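Putative (PDB 4O8S) belongs to the nucleotidyltransferase superfamily, in the AbiEii toxin family, and probably transfers nucleotides. Local coordinates at residues Tyr186-Asp189 with Val190-Ala194; Gln198-Leu202 with Glu203-Leu207. All blocks are in the same frame, centred on the assembly; numbering follows the deposited sequence.

Contact 1 (Tyr186-Asp189 with Val190-Ala194); sequences YLVD and VKLDA
Lys-191 lies back over Leu-187, the residue one turn earlier in the same helix. Its CB keeps about equally near the carbonyl oxygens of Leu-187 and Val-188; CG, set beside the backbone N by a chi1 of -56°, drops to 3.2 Å from Leu-187 O, which also accepts the backbone bond from Lys-191 N. A bend at chi2 (-62°) turns the chain back so that CE meets Leu-187 CD1 at 3.5 Å, the two side chains crossing at a slant. Next round the helix, Val-188 and Leu-192 run side by side in the same direction, Val-188 CG1 meeting Leu-192 CD1 at 3.7 Å. Val-190 turns inward, its CG2 3.4 Å from Tyr-186 O, the oxygen that takes the nearly straight bond from Val-190 N (2.9 Å). Asp-189 O receives two weak bonds, from Leu-192 N and from Asp-193 N. The carboxylates of Asp-189 and Asp-193 point to helix 147-159: Asp-189 OD2 accepts from Ala-147 N, and Asp-193 OD2 forms a salt bridge with Arg-148 NE. This is the C-terminal end of helix 179-192: i to i+4 pairs on the exposed side, Tyr-186 and Val-190 buried, Asp-193 the first residue to leave helical geometry.

Contact 2 (Gln198-Leu202 with Glu203-Leu207); sequences QIMDL and EETAL
The carboxylates of Asp-201 and Glu-204 are the flat groups, their planes 22° apart while the side chains cross at about a right angle. Above the plane of the Asp-201 carboxylate stands Glu-204 N, 54° out of it, giving OD1 a straight bond of 2.9 Å. Glu-204 CB sits over the same face, 3.5 Å from Asp-201 CG, while Glu-203 CB lies close to the plane beyond Asp-201 OD1 (3.8 Å). Asp-201 OD2 and Glu-204 OE1 come within 4.2 Å, a like-charge approach that the bond from the backbone N-H and the positive end of the helix dipole would probably ease. Asp-201 CG stands anti to its own N (chi1 -179°), which swings the carboxylate forward over the first turn. The main chain of Asp-201 serves the same turn, its O accepting from Thr-205 N at 2.9 Å, with Thr-205 OG1 3.0 Å from the same oxygen. The extended selenomethionine Met-200 crosses Thr-205 at about a right angle and sets CE 3.7 Å from Thr-205 CG2. It also packs on Leu-150 and Phe-151 of helix 147-159, and Thr-205 touches His-154 there. Asp-201 is thus a classic aspartate N-cap, opening the long helix 202-231.

In the fold
From helix 4-19 the chain builds the mixed sheet, with helices 29-36 and 56-63 between its strands, and the hairpin 115-118/121-124, then runs through helices 126-139, 147-159 and 166-176 into helix 179-192, whose last turns, with the first loop residues after them, hold contact 1. Neither contact closes a long loop: they follow in series without nesting or crossing. The connection after helix 179-192 turns the chain back, and contact 2 starts helix 202-231, the last of the fold. The centres of contacts 1 and 2 lie about 11 Å apart, and the two touch directly: Leu-202 CD2 packs against Leu-187 N at 3.4 Å. Both contacts also pack on helix 147-159, tying three helices together.

Contact 1 (Tyr186-Asp189 with Val190-Ala194)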
# COMPACT_ATOMS: atom_id res chain seq x y z
N TYR A 186 8.62 17.06 -1.79
CA TYR A 186 8.00 16.35 -0.66
C TYR A 186 8.22 16.94 0.71
O TYR A 186 7.55 16.53 1.66
CB TYR A 186 8.46 14.89 -0.64
CG TYR A 186 7.92 14.05 -1.78
CD1 TYR A 186 6.55 13.80 -1.88
CD2 TYR A 186 8.76 13.49 -2.72
CE1 TYR A 186 6.04 13.01 -2.91
CE2 TYR A 186 8.26 12.70 -3.75
CZ TYR A 186 6.91 12.47 -3.84
OH TYR A 186 6.40 11.69 -4.86
N LEU A 187 9.16 17.88 0.84
CA LEU A 187 9.54 18.36 2.18
C LEU A 187 8.38 18.88 3.03
O LEU A 187 8.30 18.56 4.23
CB LEU A 187 10.67 19.40 2.11
CG LEU A 187 11.26 19.69 3.50
CD1 LEU A 187 11.66 18.39 4.17
CD2 LEU A 187 12.47 20.61 3.43
N VAL A 188 7.49 19.65 2.42
CA VAL A 188 6.33 20.16 3.16
C VAL A 188 5.43 19.02 3.62
O VAL A 188 5.03 18.96 4.80
CB VAL A 188 5.50 21.16 2.32
CG1 VAL A 188 4.14 21.44 2.99
CG2 VAL A 188 6.28 22.46 2.10
N ASP A 189 5.11 18.11 2.70
CA ASP A 189 4.23 17.01 3.03
C ASP A 189 4.83 16.13 4.13
O ASP A 189 4.13 15.76 5.07
CB ASP A 189 3.91 16.18 1.78
CG ASP A 189 2.71 15.26 1.99
OD1 ASP A 189 1.67 15.77 2.49
OD2 ASP A 189 2.82 14.05 1.66
N VAL A 190 6.13 15.83 4.04
CA VAL A 190 6.79 15.05 5.11
C VAL A 190 6.59 15.66 6.49
O VAL A 190 6.16 14.97 7.42
CB VAL A 190 8.31 14.90 4.89
CG1 VAL A 190 8.95 14.32 6.14
CG2 VAL A 190 8.61 14.02 3.69
N LYS A 191 6.90 16.95 6.64
CA LYS A 191 6.83 17.59 7.95
C LYS A 191 5.41 17.62 8.52
O LYS A 191 5.21 17.60 9.74
CB LYS A 191 7.41 19.00 7.89
CG LYS A 191 8.85 19.04 7.36
CD LYS A 191 9.80 18.27 8.27
CE LYS A 191 11.19 18.15 7.65
NZ LYS A 191 12.05 17.09 8.29
N LEU A 192 4.43 17.65 7.62
CA LEU A 192 3.02 17.69 8.00
C LEU A 192 2.42 16.30 8.20
O LEU A 192 1.40 16.15 8.87
CB LEU A 192 2.22 18.47 6.95
CG LEU A 192 2.50 19.97 6.88
CD1 LEU A 192 1.74 20.60 5.71
CD2 LEU A 192 2.13 20.63 8.19
N ASP A 193 3.05 15.27 7.63
CA ASP A 193 2.54 13.91 7.75
C ASP A 193 2.99 13.24 9.06
O ASP A 193 4.17 12.90 9.22
CB ASP A 193 2.99 13.08 6.54
CG ASP A 193 2.26 11.74 6.42
OD1 ASP A 193 1.73 11.24 7.43
OD2 ASP A 193 2.23 11.18 5.30
N ALA A 194 2.05 13.02 9.97
CA ALA A 194 2.35 12.41 11.27
C ALA A 194 2.76 10.94 11.19
O ALA A 194 3.28 10.39 12.17
CB ALA A 194 1.17 12.57 12.22

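Contact 2 (Gln198-Leu202 with Glu203-Leu207)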
# COMPACT_ATOMS: atom_id res chain seq x y z
N GLN A 198 8.28 11.82 12.15
CA GLN A 198 9.19 11.40 13.23
C GLN A 198 10.15 10.28 12.81
O GLN A 198 11.05 9.94 13.57
CB GLN A 198 8.40 10.97 14.47
CG GLN A 198 7.56 12.08 15.09
CD GLN A 198 8.38 13.34 15.38
OE1 GLN A 198 8.24 14.35 14.68
NE2 GLN A 198 9.23 13.27 16.40
N ILE A 199 9.97 9.71 11.62
CA ILE A 199 10.79 8.55 11.24
C ILE A 199 11.56 8.69 9.92
O ILE A 199 12.48 7.91 9.64
CB ILE A 199 9.94 7.26 11.17
CG1 ILE A 199 8.80 7.41 10.15
CG2 ILE A 199 9.39 6.92 12.55
CD1 ILE A 199 8.07 6.10 9.86
N MSE A 200 11.21 9.67 9.11
CA MSE A 200 11.77 9.73 7.78
C MSE A 200 12.82 10.84 7.64
O MSE A 200 12.58 11.99 8.04
CB MSE A 200 10.65 9.90 6.76
CG MSE A 200 11.12 9.78 5.34
SE MSE A 200 9.63 10.25 4.13
CE MSE A 200 10.39 9.54 2.49
N ASP A 201 13.98 10.48 7.12
CA ASP A 201 15.00 11.45 6.72
C ASP A 201 14.81 11.59 5.22
O ASP A 201 15.27 10.74 4.44
CB ASP A 201 16.41 10.93 7.05
CG ASP A 201 17.51 11.93 6.69
OD1 ASP A 201 17.41 12.63 5.65
OD2 ASP A 201 18.51 11.99 7.45
N LEU A 202 14.11 12.65 4.82
CA LEU A 202 13.72 12.84 3.43
C LEU A 202 14.93 12.92 2.49
O LEU A 202 14.95 12.27 1.43
CB LEU A 202 12.84 14.09 3.27
CG LEU A 202 12.54 14.45 1.81
CD1 LEU A 202 11.93 13.28 1.08
CD2 LEU A 202 11.61 15.65 1.72
N GLU A 203 15.93 13.70 2.87
CA GLU A 203 17.15 13.84 2.07
C GLU A 203 17.85 12.49 1.86
O GLU A 203 18.18 12.12 0.73
CB GLU A 203 18.12 14.85 2.70
CG GLU A 203 18.04 16.27 2.12
CD GLU A 203 18.78 16.42 0.78
OE1 GLU A 203 19.20 15.38 0.21
OE2 GLU A 203 18.92 17.57 0.29
N GLU A 204 18.08 11.76 2.95
CA GLU A 204 18.78 10.48 2.87
C GLU A 204 17.96 9.50 2.02
O GLU A 204 18.51 8.83 1.14
CB GLU A 204 19.04 9.90 4.27
CG GLU A 204 19.86 8.61 4.29
CD GLU A 204 20.09 8.05 5.70
OE1 GLU A 204 20.89 8.65 6.46
OE2 GLU A 204 19.47 7.02 6.04
N THR A 205 16.66 9.44 2.28
CA THR A 205 15.77 8.56 1.51
C THR A 205 15.83 8.88 0.02
O THR A 205 15.93 7.98 -0.81
CB THR A 205 14.31 8.67 2.00
OG1 THR A 205 14.21 8.16 3.34
CG2 THR A 205 13.36 7.89 1.07
N ALA A 206 15.79 10.16 -0.31
CA ALA A 206 15.79 10.59 -1.71
C ALA A 206 17.09 10.18 -2.40
O ALA A 206 17.07 9.65 -3.52
CB ALA A 206 15.59 12.08 -1.79
N LEU A 207 18.22 10.45 -1.74
CA LEU A 207 19.53 10.09 -2.28
C LEU A 207 19.65 8.59 -2.44
O LEU A 207 20.04 8.11 -3.50
CB LEU A 207 20.65 10.58 -1.36
CG LEU A 207 20.95 12.07 -1.44
CD1 LEU A 207 21.94 12.51 -0.36
CD2 LEU A 207 21.49 12.40 -2.83